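Local coordinates for cytoplasmic protein (Bacillus cereus, PDB 2O3L) that is of unknown function, a cytoplasmic DUF1048-family protein whose largely helical chain, most of the natural protein, folds as a left-handed superhelix, at residues Ile42-Glu45 with Leu46-Leu49; Lys22-Gln25 with Asn26-Asn30. One frame throughout, in Å; residues are numbered along the deposited sequence.

Contact 1. Residues Ile42-Glu45 with Leu46-Leu49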
ATOM      1  N   ILE A  42      -2.736  -4.210  -6.323  1.00 32.89           N
ATOM      2  CA  ILE A  42      -3.329  -3.355  -5.298  1.00 39.36           C
ATOM      3  C   ILE A  42      -2.236  -2.550  -4.622  1.00 37.71           C
ATOM      4  O   ILE A  42      -2.418  -1.382  -4.312  1.00 38.14           O
ATOM      5  CB  ILE A  42      -4.070  -4.178  -4.200  1.00 40.19           C
ATOM      6  CG1 ILE A  42      -5.249  -4.930  -4.776  1.00 47.72           C
ATOM      7  CG2 ILE A  42      -4.591  -3.265  -3.112  1.00 50.26           C
ATOM      8  CD1 ILE A  42      -5.672  -6.168  -3.937  1.00 49.24           C
ATOM      9  N   GLN A  43      -1.098  -3.170  -4.364  1.00 38.01           N
ATOM     10  CA  GLN A  43       0.022  -2.429  -3.786  1.00 38.84           C
ATOM     11  C   GLN A  43       0.541  -1.316  -4.726  1.00 37.78           C
ATOM     12  O   GLN A  43       0.958  -0.241  -4.270  1.00 37.57           O
ATOM     13  CB  GLN A  43       1.157  -3.373  -3.432  1.00 39.75           C
ATOM     14  CG  GLN A  43       0.775  -4.283  -2.313  1.00 49.15           C
ATOM     15  CD  GLN A  43       1.803  -5.358  -2.066  1.00 46.91           C
ATOM     16  OE1 GLN A  43       2.895  -5.334  -2.632  1.00 43.29           O
ATOM     17  NE2 GLN A  43       1.451  -6.309  -1.212  1.00 64.61           N
ATOM     18  N   TYR A  44       0.505  -1.569  -6.027  1.00 35.03           N
ATOM     19  CA  TYR A  44       0.931  -0.531  -6.969  1.00 36.98           C
ATOM     20  C   TYR A  44      -0.058   0.655  -6.945  1.00 39.45           C
ATOM     21  O   TYR A  44       0.371   1.826  -6.970  1.00 37.92           O
ATOM     22  CB  TYR A  44       1.142  -1.072  -8.375  1.00 32.80           C
ATOM     23  CG  TYR A  44       2.177  -2.221  -8.472  1.00 35.10           C
ATOM     24  CD1 TYR A  44       3.108  -2.466  -7.436  1.00 41.12           C
ATOM     25  CD2 TYR A  44       2.251  -3.016  -9.598  1.00 40.37           C
ATOM     26  CE1 TYR A  44       4.036  -3.507  -7.539  1.00 45.24           C
ATOM     27  CE2 TYR A  44       3.167  -4.065  -9.706  1.00 39.59           C
ATOM     28  CZ  TYR A  44       4.059  -4.306  -8.672  1.00 43.70           C
ATOM     29  OH  TYR A  44       4.971  -5.343  -8.770  1.00 47.05           O
ATOM     30  N   GLU A  45      -1.353   0.349  -6.874  1.00 38.32           N
ATOM     31  CA  GLU A  45      -2.339   1.401  -6.746  1.00 40.54           C
ATOM     32  C   GLU A  45      -2.087   2.175  -5.468  1.00 38.44           C
ATOM     33  O   GLU A  45      -2.193   3.407  -5.437  1.00 38.94           O
ATOM     34  CB  GLU A  45      -3.770   0.864  -6.792  1.00 38.70           C
ATOM     35  CG  GLU A  45      -4.165   0.289  -8.125  1.00 40.43           C
ATOM     36  CD  GLU A  45      -4.330   1.320  -9.245  1.00 31.82           C
ATOM     37  OE1 GLU A  45      -4.120   2.546  -9.027  1.00 38.64           O
ATOM     38  OE2 GLU A  45      -4.711   0.882 -10.339  1.00 33.90           O
ATOM     39  N   LEU A  46      -1.742   1.458  -4.417  1.00 37.55           N
ATOM     40  CA  LEU A  46      -1.503   2.098  -3.149  1.00 39.44           C
ATOM     41  C   LEU A  46      -0.269   3.022  -3.196  1.00 41.35           C
ATOM     42  O   LEU A  46      -0.273   4.095  -2.556  1.00 41.65           O
ATOM     43  CB  LEU A  46      -1.367   1.086  -2.030  1.00 41.71           C
ATOM     44  CG  LEU A  46      -1.177   1.674  -0.618  1.00 49.00           C
ATOM     45  CD1 LEU A  46      -2.493   2.274  -0.137  1.00 46.49           C
ATOM     46  CD2 LEU A  46      -0.726   0.565   0.312  1.00 49.84           C
ATOM     47  N   ILE A  47       0.750   2.643  -3.968  1.00 37.72           N
ATOM     48  CA  ILE A  47       1.939   3.482  -4.109  1.00 36.60           C
ATOM     49  C   ILE A  47       1.590   4.753  -4.899  1.00 39.25           C
ATOM     50  O   ILE A  47       2.101   5.824  -4.603  1.00 38.62           O
ATOM     51  CB  ILE A  47       3.072   2.703  -4.821  1.00 37.80           C
ATOM     52  CG1 ILE A  47       3.572   1.589  -3.881  1.00 44.86           C
ATOM     53  CG2 ILE A  47       4.205   3.615  -5.270  1.00 41.30           C
ATOM     54  CD1 ILE A  47       4.337   0.482  -4.575  1.00 47.23           C
ATOM     55  N   ASP A  48       0.741   4.641  -5.918  1.00 37.84           N
ATOM     56  CA  ASP A  48       0.255   5.838  -6.597  1.00 39.00           C
ATOM     57  C   ASP A  48      -0.447   6.772  -5.592  1.00 39.26           C
ATOM     58  O   ASP A  48      -0.265   7.986  -5.618  1.00 40.03           O
ATOM     59  CB  ASP A  48      -0.719   5.509  -7.724  1.00 37.14           C
ATOM     60  CG  ASP A  48      -0.037   5.217  -9.039  1.00 48.56           C
ATOM     61  OD1 ASP A  48       1.152   5.538  -9.180  1.00 52.12           O
ATOM     62  OD2 ASP A  48      -0.697   4.672  -9.944  1.00 50.58           O
ATOM     63  N   LEU A  49      -1.288   6.201  -4.751  1.00 39.87           N
ATOM     64  CA  LEU A  49      -2.059   7.001  -3.785  1.00 40.38           C
ATOM     65  C   LEU A  49      -1.115   7.651  -2.743  1.00 38.64           C
ATOM     66  O   LEU A  49      -1.248   8.811  -2.435  1.00 39.72           O
ATOM     67  CB  LEU A  49      -3.074   6.125  -3.086  1.00 38.39           C
ATOM     68  CG  LEU A  49      -4.043   6.774  -2.089  1.00 46.10           C
ATOM     69  CD1 LEU A  49      -5.110   7.498  -2.807  1.00 41.87           C
ATOM     70  CD2 LEU A  49      -4.661   5.729  -1.163  1.00 44.18           C
TER
HETATM   71  O   HOH W   1      -3.031   4.032 -10.839  1.00 32.45           O
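Glu45 and Asp48, one helical turn apart, share a single water: it donates to Glu45 OE1 at 2.6 Å and to Asp48 OD2 at 2.6 Å. The two carboxylates themselves stay 4.1 Å apart (Glu45 OE1 to Asp48 OD2), with their planes turned 73° against each other, so the water joins two groups that, if both are charged, would repel. A turn about CB-CG of Glu45 (chi2 -70°) swings its carboxylate round until OE1 reaches the shared water. The other oxygen of Asp48, OD1, forms a salt bridge with Arg9 of helix 2-11, which would offset part of the negative charge here. Beneath these side chains run four successive i to i+4 backbone bonds, from Leu46 N to Ile42 O at 2.9 Å through to Leu49 N to Glu45 O at 3.0 Å. On a neighbouring flank Ile47 CG1 lies 3.2 Å from Gln43 O, and Ile47 CD1 comes obliquely to the Tyr44 ring, 4.3 Å from Tyr44 CD1. Tyr44 packs on helix 2-11, Ile47 on Val10 of that helix and on Phe21 of helix 15-31; Leu46 meets Phe21, Ile24, Phe71 and Leu75. The arrangement is that of an amphipathic alpha-helix near the centre of a left-handed superhelical all-alpha fold, its acidic i, i+3 pair bridged by water at the exposed edge and its apolar residues built into the core.

Contact 2. Residues Lys22-Gln25 with Asn26-Asn30; sequences KKIQ and NYMWN
Gln25 and Trp29 form the close part of this two-turn stretch of helix. The glutamine chain runs beside the indole, and its CG sits over one face of the six-membered ring, 3.6 Å from the centroid and 13° off the normal: a CH-pi contact. Its amide passes on over the rim at CH2, nearly parallel to the ring (planes 12° apart), with Gln25 CD 3.5 Å from Trp29 CH2. An extended chain, with CG opposite the backbone N, carries the CG methylene over the indole face. Gln25 is thus buried beneath an indole that itself belongs to the exposed side. Next to this, on the buried flank, Ile24 and Met28, a selenomethionine, point the same way and are in van der Waals contact, CG2 of Ile24 lying 4.0 Å from SE of Met28.

The Lys22-Asn26 side is polar and more open. There Lys22 O accepts two bonds from Asn26, one from the backbone N at 3.0 Å and one from side-chain ND2 at 2.8 Å. The two donors arrive from opposite faces of the carbonyl plane, ND2 standing 43° out of it, and the second bond ties the asparagine amide to the preceding turn. The aliphatic part of Lys22 runs alongside, its CG 3.5 Å from Asn26 ND2, while the exposed lysine end leads away.

Helices 2-11, 36-56 and 68-82 border these residues: Gln25 and Trp29 touch Tyr3 of the first, and Ile24 and Met28 pack between the other two, at Leu46, Phe50, Met39 and Gln43 and at Val68, Phe71 and Val76. Tyr27 lies against Ala72 of helix 68-82, bonds through OH to Asp73 and stacks on Phe31 of its own helix.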
ATOM      1  N   LYS A  22       5.245  -0.766   4.343  1.00 39.43           N
ATOM      2  CA  LYS A  22       5.789  -2.048   4.762  1.00 41.28           C
ATOM      3  C   LYS A  22       4.817  -2.820   5.655  1.00 40.53           C
ATOM      4  O   LYS A  22       4.673  -4.040   5.516  1.00 38.30           O
ATOM      5  CB  LYS A  22       7.083  -1.810   5.519  1.00 40.09           C
ATOM      6  CG  LYS A  22       7.725  -3.082   6.014  1.00 46.47           C
ATOM      7  CD  LYS A  22       9.130  -2.853   6.615  1.00 48.34           C
ATOM      8  CE  LYS A  22       9.101  -2.257   8.003  1.00 55.30           C
ATOM      9  NZ  LYS A  22      10.439  -2.441   8.562  1.00 68.70           N
ATOM     10  N   LYS A  23       4.155  -2.107   6.562  1.00 40.75           N
ATOM     11  CA  LYS A  23       3.139  -2.725   7.428  1.00 40.27           C
ATOM     12  C   LYS A  23       2.008  -3.363   6.566  1.00 37.42           C
ATOM     13  O   LYS A  23       1.661  -4.492   6.748  1.00 39.06           O
ATOM     14  CB  LYS A  23       2.593  -1.723   8.442  1.00 38.88           C
ATOM     15  CG  LYS A  23       3.498  -1.404   9.626  1.00 38.00           C
ATOM     16  CD  LYS A  23       2.933  -0.326  10.574  1.00 37.62           C
ATOM     17  CE  LYS A  23       1.537  -0.649  11.135  1.00 44.49           C
ATOM     18  NZ  LYS A  23       1.063   0.190  12.320  1.00 42.01           N
ATOM     19  N   ILE A  24       1.500  -2.625   5.604  1.00 39.81           N
ATOM     20  CA  ILE A  24       0.447  -3.059   4.702  1.00 36.54           C
ATOM     21  C   ILE A  24       0.865  -4.203   3.789  1.00 37.40           C
ATOM     22  O   ILE A  24       0.114  -5.170   3.583  1.00 34.26           O
ATOM     23  CB  ILE A  24       0.010  -1.884   3.846  1.00 39.73           C
ATOM     24  CG1 ILE A  24      -0.647  -0.842   4.746  1.00 38.27           C
ATOM     25  CG2 ILE A  24      -0.987  -2.345   2.785  1.00 36.13           C
ATOM     26  CD1 ILE A  24      -0.987   0.435   4.033  1.00 40.62           C
ATOM     27  N   GLN A  25       2.072  -4.097   3.243  1.00 35.72           N
ATOM     28  CA  GLN A  25       2.611  -5.183   2.420  1.00 40.49           C
ATOM     29  C   GLN A  25       2.681  -6.484   3.234  1.00 40.17           C
ATOM     30  O   GLN A  25       2.220  -7.560   2.791  1.00 38.16           O
ATOM     31  CB  GLN A  25       3.981  -4.775   1.884  1.00 41.68           C
ATOM     32  CG  GLN A  25       4.570  -5.727   0.917  1.00 52.16           C
ATOM     33  CD  GLN A  25       5.826  -5.183   0.303  1.00 53.11           C
ATOM     34  OE1 GLN A  25       6.676  -4.659   1.019  1.00 57.88           O
ATOM     35  NE2 GLN A  25       5.958  -5.299  -1.036  1.00 46.82           N
ATOM     36  N   ASN A  26       3.186  -6.389   4.454  1.00 37.79           N
ATOM     37  CA  ASN A  26       3.256  -7.565   5.288  1.00 37.78           C
ATOM     38  C   ASN A  26       1.857  -8.071   5.666  1.00 35.72           C
ATOM     39  O   ASN A  26       1.612  -9.288   5.703  1.00 35.29           O
ATOM     40  CB  ASN A  26       4.115  -7.310   6.525  1.00 37.52           C
ATOM     41  CG  ASN A  26       5.600  -7.409   6.219  1.00 48.87           C
ATOM     42  OD1 ASN A  26       6.139  -8.513   6.051  1.00 57.13           O
ATOM     43  ND2 ASN A  26       6.267  -6.262   6.119  1.00 44.75           N
ATOM     44  N   TYR A  27       0.955  -7.156   5.974  1.00 35.09           N
ATOM     45  CA  TYR A  27      -0.392  -7.564   6.370  1.00 34.68           C
ATOM     46  C   TYR A  27      -1.028  -8.389   5.209  1.00 34.41           C
ATOM     47  O   TYR A  27      -1.597  -9.465   5.401  1.00 34.40           O
ATOM     48  CB  TYR A  27      -1.248  -6.369   6.742  1.00 33.76           C
ATOM     49  CG  TYR A  27      -2.638  -6.782   7.176  1.00 32.48           C
ATOM     50  CD1 TYR A  27      -3.641  -7.073   6.232  1.00 37.74           C
ATOM     51  CD2 TYR A  27      -2.957  -6.880   8.503  1.00 36.20           C
ATOM     52  CE1 TYR A  27      -4.925  -7.444   6.638  1.00 32.73           C
ATOM     53  CE2 TYR A  27      -4.233  -7.262   8.931  1.00 39.99           C
ATOM     54  CZ  TYR A  27      -5.199  -7.551   8.000  1.00 36.35           C
ATOM     55  OH  TYR A  27      -6.419  -7.937   8.447  1.00 38.63           O
HETATM   56  N   MSE A  28      -0.853  -7.900   3.996  1.00 36.00           N
HETATM   57  CA  MSE A  28      -1.446  -8.536   2.817  1.00 40.83           C
HETATM   58  C   MSE A  28      -0.836  -9.914   2.546  1.00 37.43           C
HETATM   59  O   MSE A  28      -1.539 -10.861   2.251  1.00 36.66           O
HETATM   60  CB  MSE A  28      -1.276  -7.609   1.607  1.00 37.15           C
HETATM   61  CG  MSE A  28      -2.147  -6.386   1.779  1.00 45.80           C
HETATM   62 SE   MSE A  28      -2.104  -5.218   0.230  0.70 51.50          SE
HETATM   63  CE  MSE A  28      -2.395  -6.503  -1.115  1.00 51.65           C
ATOM     64  N   TRP A  29       0.471 -10.030   2.716  1.00 38.07           N
ATOM     65  CA  TRP A  29       1.132 -11.316   2.584  1.00 38.25           C
ATOM     66  C   TRP A  29       0.743 -12.287   3.724  1.00 36.94           C
ATOM     67  O   TRP A  29       0.681 -13.503   3.534  1.00 36.84           O
ATOM     68  CB  TRP A  29       2.629 -11.094   2.620  1.00 43.40           C
ATOM     69  CG  TRP A  29       3.246 -10.571   1.347  1.00 47.19           C
ATOM     70  CD1 TRP A  29       2.780 -10.709   0.081  1.00 51.99           C
ATOM     71  CD2 TRP A  29       4.493  -9.893   1.243  1.00 45.27           C
ATOM     72  NE1 TRP A  29       3.647 -10.123  -0.812  1.00 59.03           N
ATOM     73  CE2 TRP A  29       4.715  -9.624  -0.116  1.00 53.60           C
ATOM     74  CE3 TRP A  29       5.424  -9.439   2.183  1.00 59.65           C
ATOM     75  CZ2 TRP A  29       5.848  -8.936  -0.570  1.00 58.25           C
ATOM     76  CZ3 TRP A  29       6.555  -8.755   1.732  1.00 61.32           C
ATOM     77  CH2 TRP A  29       6.764  -8.531   0.365  1.00 54.66           C
ATOM     78  N   ASN A  30       0.485 -11.732   4.903  1.00 33.74           N
ATOM     79  CA  ASN A  30       0.039 -12.511   6.022  1.00 32.11           C
ATOM     80  C   ASN A  30      -1.370 -13.020   5.834  1.00 30.87           C
ATOM     81  O   ASN A  30      -1.666 -14.125   6.234  1.00 28.32           O
ATOM     82  CB  ASN A  30       0.102 -11.671   7.289  1.00 34.42           C
ATOM     83  CG  ASN A  30       1.543 -11.497   7.826  1.00 31.82           C
ATOM     84  OD1 ASN A  30       2.441 -12.244   7.448  1.00 32.68           O
ATOM     85  ND2 ASN A  30       1.743 -10.511   8.705  1.00 29.69           N
TER

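In the fold
Contacts 1 and 2 are stretches of about two turns on consecutive helices, 36-56 and 15-31, with centres about 13 Å apart, and they touch directly. Apolar packing joins them where Leu46 CD2 lies 3.7 Å from Ile24 CD1 and Ile42 CB lies 4.2 Å from Met28 CE. The side-chain amides of Gln25 and Gln43 also meet, NE2 of Gln25 lying 3.5 Å from OE1 of Gln43, at best a weak polar link. Residues 42-49 lie nearer the middle of the chain, their centre about 5 Å from its centre against about 8 Å for residues 22-30. Helices 2-11 and 68-82 contact both stretches, so the two contacts belong to one shared core.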